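Side-chain contacts in 16S rRNA aminocarboxypropyltransferase (Vulcanisaeta distributa, PDB 5APG), which probably transfers the 3-amino-3-carboxypropyl group of S-adenosylmethionine to an N1-methylpseudouridine of 16S rRNA, the last step in making the hypermodified nucleotide: residues Cys71-Lys74 and Arg75-Asp78; Asp78-Thr81 and Lys82-Gly86; Leu174-Leu177 and Met178-Thr182. All blocks are in the same frame, centred on the assembly; numbering follows the deposited sequence.

Interaction 1: Cys71-Lys74 and Arg75-Asp78; sequences CSWK and RAVD. With EEM ([(3S)-3-amino-4-hydroxy-4-oxo-butyl]-[[(2S,3S,4R,5R)-5-(6-aminopurin-9-yl)-3,4-dihydroxy-oxolan-2-yl]methyl]-methyl-selanium), chain D.
Ser72 stands at the N-cap of helix 73-83 and turns back on Arg75, at a helix start that forms part of the S-adenosylmethionine pocket of this SPOUT-type fold. Among the polar contacts, Arg75 N donates to Ser72 O at 3.1 Å, arriving from above the carbonyl plane, and more weakly to Ser72 OG at 3.3 Å. The hydroxyl can accept because a chi1 of 71° wedges OG between its own backbone N and carbonyl carbon. One turn on, the guanidinium of Arg75 meets Asp78 in its own plane, NH2 lying 3.2 Å from OD2 on the anti side of the carboxylate, a salt bridge along the helix surface. Two waters serve the opening turn, one accepting from Val77 N and the other from Asp78 N.

The apolar contacts converge on Ala76, whose CB lies 3.8 Å from Trp73 CE3 and 4.0 Å from Cys71 SG. Trp73 NE1 is hydrogen-bonded to Leu110 O, which helps fix the indole against the bound selenium analogue of S-adenosylmethionine. The ligand's methyl carbon CE sits over the centre of the indole, 3.7 Å above its plane, while adenine N7 lies at the ring edge, 3.5 Å from Trp73 CZ2.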
loop_
_atom_site.group_PDB
_atom_site.type_symbol
_atom_site.label_atom_id
_atom_site.label_comp_id
_atom_site.label_asym_id
_atom_site.label_seq_id
_atom_site.Cartn_x
_atom_site.Cartn_y
_atom_site.Cartn_z
ATOM N N CYS A 71 1.941 -3.601 10.061
ATOM C CA CYS A 71 1.409 -3.679 11.417
ATOM C C CYS A 71 -0.060 -4.047 11.327
ATOM O O CYS A 71 -0.576 -4.213 10.237
ATOM C CB CYS A 71 1.599 -2.352 12.151
ATOM S SG CYS A 71 0.743 -0.953 11.375
ATOM N N SER A 72 -0.743 -4.184 12.455
ATOM C CA SER A 72 -2.180 -4.424 12.402
ATOM C C SER A 72 -2.887 -3.135 11.999
ATOM O O SER A 72 -2.382 -2.042 12.256
ATOM C CB SER A 72 -2.704 -4.922 13.749
ATOM O OG SER A 72 -2.689 -3.877 14.705
ATOM N N TRP A 73 -4.049 -3.253 11.365
ATOM C CA TRP A 73 -4.812 -2.063 11.003
ATOM C C TRP A 73 -5.324 -1.336 12.242
ATOM O O TRP A 73 -5.545 -0.125 12.213
ATOM C CB TRP A 73 -5.973 -2.419 10.071
ATOM C CG TRP A 73 -5.566 -2.405 8.624
ATOM C CD1 TRP A 73 -5.370 -3.484 7.814
ATOM C CD2 TRP A 73 -5.276 -1.246 7.829
ATOM N NE1 TRP A 73 -4.989 -3.069 6.558
ATOM C CE2 TRP A 73 -4.919 -1.700 6.543
ATOM C CE3 TRP A 73 -5.289 0.130 8.080
ATOM C CZ2 TRP A 73 -4.584 -0.830 5.509
ATOM C CZ3 TRP A 73 -4.951 0.997 7.051
ATOM C CH2 TRP A 73 -4.604 0.512 5.780
ATOM N N LYS A 74 -5.491 -2.072 13.337
ATOM C CA LYS A 74 -5.928 -1.471 14.593
ATOM C C LYS A 74 -4.880 -0.507 15.145
ATOM O O LYS A 74 -5.214 0.457 15.834
ATOM C CB LYS A 74 -6.254 -2.553 15.629
ATOM C CG LYS A 74 -6.846 -2.002 16.922
ATOM C CD LYS A 74 -7.574 -3.073 17.720
ATOM C CE LYS A 74 -8.040 -2.529 19.063
ATOM N NZ LYS A 74 -8.957 -1.362 18.911
ATOM N N ARG A 75 -3.613 -0.759 14.825
ATOM C CA ARG A 75 -2.515 0.095 15.281
ATOM C C ARG A 75 -1.997 1.052 14.205
ATOM O O ARG A 75 -1.178 1.922 14.498
ATOM C CB ARG A 75 -1.344 -0.758 15.782
ATOM C CG ARG A 75 -1.600 -1.492 17.087
ATOM C CD ARG A 75 -0.336 -1.504 17.933
ATOM N NE ARG A 75 0.171 -0.150 18.143
ATOM C CZ ARG A 75 1.410 0.139 18.525
ATOM N NH1 ARG A 75 2.287 -0.834 18.739
ATOM N NH2 ARG A 75 1.777 1.404 18.690
ATOM N N ALA A 76 -2.469 0.887 12.972
ATOM C CA ALA A 76 -1.873 1.564 11.818
ATOM C C ALA A 76 -1.850 3.088 11.933
ATOM O O ALA A 76 -0.843 3.721 11.615
ATOM C CB ALA A 76 -2.596 1.153 10.543
ATOM N N VAL A 77 -2.951 3.681 12.382
ATOM C CA VAL A 77 -3.013 5.137 12.475
ATOM C C VAL A 77 -2.007 5.646 13.499
ATOM O O VAL A 77 -1.219 6.542 13.211
ATOM C CB VAL A 77 -4.424 5.634 12.842
ATOM C CG1 VAL A 77 -4.427 7.145 12.989
ATOM C CG2 VAL A 77 -5.424 5.203 11.781
ATOM N N ASP A 78 -2.017 5.053 14.688
ATOM C CA ASP A 78 -1.105 5.460 15.751
ATOM C C ASP A 78 0.361 5.345 15.325
ATOM O O ASP A 78 1.162 6.247 15.572
ATOM C CB ASP A 78 -1.347 4.623 17.007
ATOM C CG ASP A 78 -0.487 5.063 18.170
ATOM O OD1 ASP A 78 -0.787 6.122 18.759
ATOM O OD2 ASP A 78 0.490 4.354 18.492
HETATM C C2 EEM D . -1.283 3.287 1.685
HETATM N N3 EEM D . -0.748 2.205 2.165
HETATM C C4 EEM D . -1.491 1.133 2.371
HETATM C "C1'" EEM D . 0.086 -0.648 3.207
HETATM C "C2'" EEM D . 0.519 0.124 4.478
HETATM C "C3'" EEM D . 0.033 -0.692 5.492
HETATM C "C4'" EEM D . 0.112 -1.982 5.126
HETATM C "C5'" EEM D . -1.035 -2.824 5.547
HETATM O O EEM D . -1.113 -7.960 4.861
HETATM C C EEM D . -1.364 -8.277 5.990
HETATM O OXT EEM D . -0.966 -9.338 6.438
HETATM C CA EEM D . -2.137 -7.342 6.894
HETATM N N EEM D . -2.459 -8.051 8.100
HETATM C CB EEM D . -1.225 -6.151 7.152
HETATM C CG EEM D . -1.920 -4.943 7.744
HETATM SE SE EEM D . -0.858 -3.299 7.433
HETATM C CE EEM D . -1.625 -1.809 8.405
HETATM O "O4'" EEM D . -0.060 -1.865 3.534
HETATM O "O3'" EEM D . 0.616 -0.358 6.812
HETATM O "O2'" EEM D . 1.946 0.008 4.434
HETATM N N9 EEM D . -1.249 -0.099 2.843
HETATM C C8 EEM D . -2.403 -0.736 2.819
HETATM N N7 EEM D . -3.370 0.031 2.372
HETATM C C5 EEM D . -2.835 1.226 2.067
HETATM N N1 EEM D . -2.556 3.429 1.381
HETATM C C6 EEM D . -3.378 2.437 1.554
HETATM N N6 EEM D . -4.749 2.561 1.254
HETATM O O HOH W 1 -5.366 2.433 13.406
HETATM O O HOH W 2 -4.139 3.347 15.630
#

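Interaction 2: Asp78-Thr81 and Lys82-Gly86; sequences DVHT and KFIRG
Lys82 reaches back one helical turn to Asp78, and its end crosses the carboxylate so that both oxygens lie near it. Lys82 NZ is 3.4 Å from Asp78 OD1, a long and weak salt bridge, while Lys82 CE comes slightly closer to the same oxygen, at 3.2 Å. The lysine begins with CG beside its backbone N and bends at chi3 (-57°), which brings its ammonium round to the acid. Asp78 thus faces two basic residues, since its OD2 is also engaged by Arg75 from the preceding turn; this pairing would be expected to favour its ionised form.

On the buried side, His80 and Ile84 lie side by side and point the same way, with Ile84 CD1 3.8 Å from His80 CD2. The isoleucine has CG1 between its backbone N and carbonyl carbon (chi1 49°), which presses that methylene against His80 O. Phe83 instead presents its ring edge to the backbone one turn earlier: CD2 is 3.2 Å from Val79 O, which lies near the ring plane.

Behind these side chains stand the backbone bonds of the end of the helix. Lys82 N donates to Asp78 O at 3.2 Å and Phe83 N to Val79 O at 3.1 Å. His80 is oriented from further back by Ala76 O, which is hydrogen-bonded to its ND1, and Thr81 OG1 is likewise tied to Val77 O. Val79, His80 and Ile84 all rest on Ile69 of strand 66-70, and His80 also touches the bound cofactor analogue.

This is the C-terminal end of an amphipathic helix and the start of the following loop, laid against a parallel sheet: charged groups line its outer side, and its inner side borders the S-adenosylmethionine pocket.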
loop_
_atom_site.group_PDB
_atom_site.type_symbol
_atom_site.label_atom_id
_atom_site.label_comp_id
_atom_site.label_asym_id
_atom_site.label_seq_id
_atom_site.Cartn_x
_atom_site.Cartn_y
_atom_site.Cartn_z
ATOM N N ASP A 78 -2.017 5.053 14.688
ATOM C CA ASP A 78 -1.105 5.460 15.751
ATOM C C ASP A 78 0.361 5.345 15.325
ATOM O O ASP A 78 1.162 6.247 15.572
ATOM C CB ASP A 78 -1.347 4.623 17.007
ATOM C CG ASP A 78 -0.487 5.063 18.170
ATOM O OD1 ASP A 78 -0.787 6.122 18.759
ATOM O OD2 ASP A 78 0.490 4.354 18.492
ATOM N N VAL A 79 0.703 4.241 14.672
ATOM C CA VAL A 79 2.087 3.986 14.283
ATOM C C VAL A 79 2.575 4.969 13.220
ATOM O O VAL A 79 3.651 5.559 13.356
ATOM C CB VAL A 79 2.259 2.544 13.764
ATOM C CG1 VAL A 79 3.615 2.374 13.084
ATOM C CG2 VAL A 79 2.087 1.552 14.907
ATOM N N HIS A 80 1.785 5.159 12.169
ATOM C CA HIS A 80 2.195 6.045 11.085
ATOM C C HIS A 80 2.226 7.511 11.512
ATOM O O HIS A 80 3.091 8.265 11.076
ATOM C CB HIS A 80 1.278 5.881 9.873
ATOM C CG HIS A 80 1.508 4.613 9.111
ATOM N ND1 HIS A 80 0.908 3.420 9.448
ATOM C CD2 HIS A 80 2.288 4.352 8.033
ATOM C CE1 HIS A 80 1.305 2.477 8.610
ATOM N NE2 HIS A 80 2.139 3.019 7.740
ATOM N N THR A 81 1.293 7.920 12.364
ATOM C CA THR A 81 1.219 9.325 12.749
ATOM C C THR A 81 2.331 9.707 13.724
ATOM O O THR A 81 2.802 10.844 13.720
ATOM C CB THR A 81 -0.148 9.677 13.378
ATOM O OG1 THR A 81 -0.408 8.817 14.493
ATOM C CG2 THR A 81 -1.266 9.525 12.354
ATOM N N LYS A 82 2.766 8.760 14.547
ATOM C CA LYS A 82 3.714 9.090 15.606
ATOM C C LYS A 82 5.179 8.814 15.265
ATOM O O LYS A 82 6.067 9.397 15.883
ATOM C CB LYS A 82 3.345 8.340 16.893
ATOM C CG LYS A 82 2.018 8.772 17.503
ATOM C CD LYS A 82 1.974 8.523 19.008
ATOM C CE LYS A 82 2.220 7.062 19.351
ATOM N NZ LYS A 82 1.867 6.768 20.769
ATOM N N PHE A 83 5.452 7.950 14.290
ATOM C CA PHE A 83 6.833 7.497 14.109
ATOM C C PHE A 83 7.493 7.780 12.757
ATOM O O PHE A 83 8.655 7.426 12.562
ATOM C CB PHE A 83 6.916 5.997 14.397
ATOM C CG PHE A 83 6.525 5.629 15.800
ATOM C CD1 PHE A 83 7.430 5.766 16.840
ATOM C CD2 PHE A 83 5.257 5.146 16.079
ATOM C CE1 PHE A 83 7.077 5.432 18.135
ATOM C CE2 PHE A 83 4.896 4.807 17.371
ATOM C CZ PHE A 83 5.806 4.951 18.401
ATOM N N ILE A 84 6.791 8.413 11.822
ATOM C CA ILE A 84 7.460 8.811 10.584
ATOM C C ILE A 84 7.248 10.293 10.274
ATOM O O ILE A 84 6.140 10.733 9.952
ATOM C CB ILE A 84 7.020 7.944 9.373
ATOM C CG1 ILE A 84 5.504 7.827 9.284
ATOM C CG2 ILE A 84 7.629 6.554 9.464
ATOM C CD1 ILE A 84 5.036 6.966 8.134
ATOM N N ARG A 85 8.334 11.054 10.389
ATOM C CA ARG A 85 8.306 12.497 10.183
ATOM C C ARG A 85 9.508 12.966 9.364
ATOM O O ARG A 85 10.654 12.758 9.764
ATOM C CB ARG A 85 8.290 13.230 11.526
ATOM C CG ARG A 85 6.926 13.310 12.198
ATOM C CD ARG A 85 7.080 13.174 13.709
ATOM N NE ARG A 85 5.802 13.221 14.412
ATOM C CZ ARG A 85 5.594 13.902 15.533
ATOM N NH1 ARG A 85 6.584 14.590 16.085
ATOM N NH2 ARG A 85 4.397 13.891 16.105
ATOM N N GLY A 86 9.246 13.587 8.218
ATOM C CA GLY A 86 10.289 14.238 7.440
ATOM C C GLY A 86 11.219 13.329 6.647
ATOM O O GLY A 86 11.712 13.712 5.588
#

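Interaction 3: Leu174-Leu177 and Met178-Thr182; sequences LEQL and MRVLT
Met178, present as selenomethionine, folds back over the preceding turn until its terminal methyl CE lies 3.4 Å from Leu174 O. A bend at chi3 (-61°) turns that methyl toward the carbonyl, which also accepts the routine helical bond from Met178 N. The buried side chain also packs against Val77 of helix 73-83.

Arg179 makes the principal polar contact. The guanidinium of Arg179 grips the Gln176 amide side-on, Arg179 NE and NH2 both donating to Gln176 OE1, at 3.1 and 2.9 Å. The NH2 bond lies in the carbonyl plane of the amide, whereas NE approaches tilted 30° from it. The two flat groups are themselves turned 51° apart. Bends in both side chains bring them together, at chi2 of the glutamine and at chi2 and chi3 of the arginine. Glu175 O lies over the centre of one guanidinium face, 4.0 Å from the guanidinium plane. The Glu175 carboxylate is near the arginine but beyond salt-bridge distance, and probably adds a longer-range attraction.

Val180 sets its CG2 methyl 3.7 Å from Gln176 NE2. The glutamine thus meets Arg179 through its oxygen and Val180 beside its nitrogen. Leu181 continues toward Trp73, which it touches. Thr182 OG1 donates to Met178 O at 3.0 Å, coming from above the carbonyl plane and sharing that oxygen with Thr182 N.

These are the i to i+3 and i to i+4 contacts of an amphipathic alpha-helix, here the C-terminal helix 170-182, whose apolar side lies against helices 73-83 and 160-165.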
loop_
_atom_site.group_PDB
_atom_site.type_symbol
_atom_site.label_atom_id
_atom_site.label_comp_id
_atom_site.label_asym_id
_atom_site.label_seq_id
_atom_site.Cartn_x
_atom_site.Cartn_y
_atom_site.Cartn_z
ATOM N N LEU A 174 -11.903 8.734 4.070
ATOM C CA LEU A 174 -10.760 7.877 4.362
ATOM C C LEU A 174 -10.483 7.809 5.863
ATOM O O LEU A 174 -10.180 6.739 6.395
ATOM C CB LEU A 174 -9.512 8.365 3.630
ATOM C CG LEU A 174 -9.584 8.437 2.105
ATOM C CD1 LEU A 174 -8.239 8.894 1.540
ATOM C CD2 LEU A 174 -9.996 7.091 1.508
ATOM N N GLU A 175 -10.574 8.955 6.536
ATOM C CA GLU A 175 -10.350 9.012 7.977
ATOM C C GLU A 175 -11.345 8.120 8.714
ATOM O O GLU A 175 -10.999 7.471 9.700
ATOM C CB GLU A 175 -10.435 10.460 8.488
ATOM C CG GLU A 175 -9.311 11.356 7.956
ATOM C CD GLU A 175 -9.444 12.817 8.364
ATOM O OE1 GLU A 175 -10.501 13.209 8.902
ATOM O OE2 GLU A 175 -8.481 13.584 8.134
ATOM N N GLN A 176 -12.575 8.067 8.215
ATOM C CA GLN A 176 -13.609 7.263 8.854
ATOM C C GLN A 176 -13.427 5.759 8.625
ATOM O O GLN A 176 -13.647 4.962 9.538
ATOM C CB GLN A 176 -14.995 7.694 8.374
ATOM C CG GLN A 176 -16.107 6.772 8.833
ATOM C CD GLN A 176 -16.289 6.764 10.342
ATOM O OE1 GLN A 176 -15.819 7.659 11.047
ATOM N NE2 GLN A 176 -16.976 5.746 10.847
ATOM N N LEU A 177 -13.037 5.368 7.413
ATOM C CA LEU A 177 -12.795 3.954 7.123
ATOM C C LEU A 177 -11.736 3.376 8.053
ATOM O O LEU A 177 -11.813 2.214 8.456
ATOM C CB LEU A 177 -12.364 3.748 5.670
ATOM C CG LEU A 177 -13.367 4.120 4.577
ATOM C CD1 LEU A 177 -12.766 3.843 3.205
ATOM C CD2 LEU A 177 -14.677 3.362 4.767
HETATM N N MSE A 178 -10.746 4.192 8.395
HETATM C CA MSE A 178 -9.681 3.741 9.281
HETATM C C MSE A 178 -10.079 3.844 10.746
HETATM O O MSE A 178 -9.651 3.032 11.566
HETATM C CB MSE A 178 -8.406 4.534 9.023
HETATM C CG MSE A 178 -7.698 4.113 7.747
HETATM SE SE MSE A 178 -6.099 5.158 7.458
HETATM C CE MSE A 178 -6.927 6.925 7.338
ATOM N N ARG A 179 -10.889 4.849 11.070
ATOM C CA ARG A 179 -11.393 5.024 12.427
ATOM C C ARG A 179 -12.152 3.777 12.873
ATOM O O ARG A 179 -12.072 3.370 14.032
ATOM C CB ARG A 179 -12.294 6.262 12.513
ATOM C CG ARG A 179 -12.393 6.877 13.904
ATOM C CD ARG A 179 -12.537 8.393 13.825
ATOM N NE ARG A 179 -13.517 8.787 12.822
ATOM C CZ ARG A 179 -13.390 9.844 12.028
ATOM N NH1 ARG A 179 -12.315 10.617 12.119
ATOM N NH2 ARG A 179 -14.334 10.125 11.140
ATOM N N VAL A 180 -12.874 3.172 11.935
ATOM C CA VAL A 180 -13.614 1.937 12.183
ATOM C C VAL A 180 -12.696 0.825 12.685
ATOM O O VAL A 180 -13.034 0.098 13.620
ATOM C CB VAL A 180 -14.343 1.459 10.906
ATOM C CG1 VAL A 180 -14.867 0.039 11.078
ATOM C CG2 VAL A 180 -15.474 2.414 10.552
ATOM N N LEU A 181 -11.526 0.710 12.070
ATOM C CA LEU A 181 -10.571 -0.330 12.430
ATOM C C LEU A 181 -9.791 0.034 13.685
ATOM O O LEU A 181 -9.427 -0.836 14.475
ATOM C CB LEU A 181 -9.608 -0.583 11.274
ATOM C CG LEU A 181 -10.247 -1.217 10.039
ATOM C CD1 LEU A 181 -9.245 -1.243 8.919
ATOM C CD2 LEU A 181 -10.737 -2.621 10.354
ATOM N N THR A 182 -9.528 1.323 13.853
ATOM C CA THR A 182 -8.834 1.817 15.035
ATOM C C THR A 182 -9.644 1.519 16.296
ATOM O O THR A 182 -9.098 1.093 17.312
ATOM C CB THR A 182 -8.574 3.337 14.934
ATOM O OG1 THR A 182 -7.766 3.613 13.782
ATOM C CG2 THR A 182 -7.869 3.851 16.182
#

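Each interaction is local, made within a continuous run of chain, and none encloses a loop or nests within another. Following strand 66-70, interaction 1 opens helix 73-83 and interaction 2 finishes it; they meet at Asp78, which connects the charged surfaces of successive turns. Interaction 3 comes almost ninety residues later, on the C-terminal helix 170-182, yet its centre lies about 10 Å from that of interaction 1. There Lys74 NZ probably hydrogen-bonds to Thr182 O, and Trp73 packs on Leu181. The chain end is thereby tied to the cofactor-binding start of helix 73-83, whereas interaction 2 makes no touch with interaction 3.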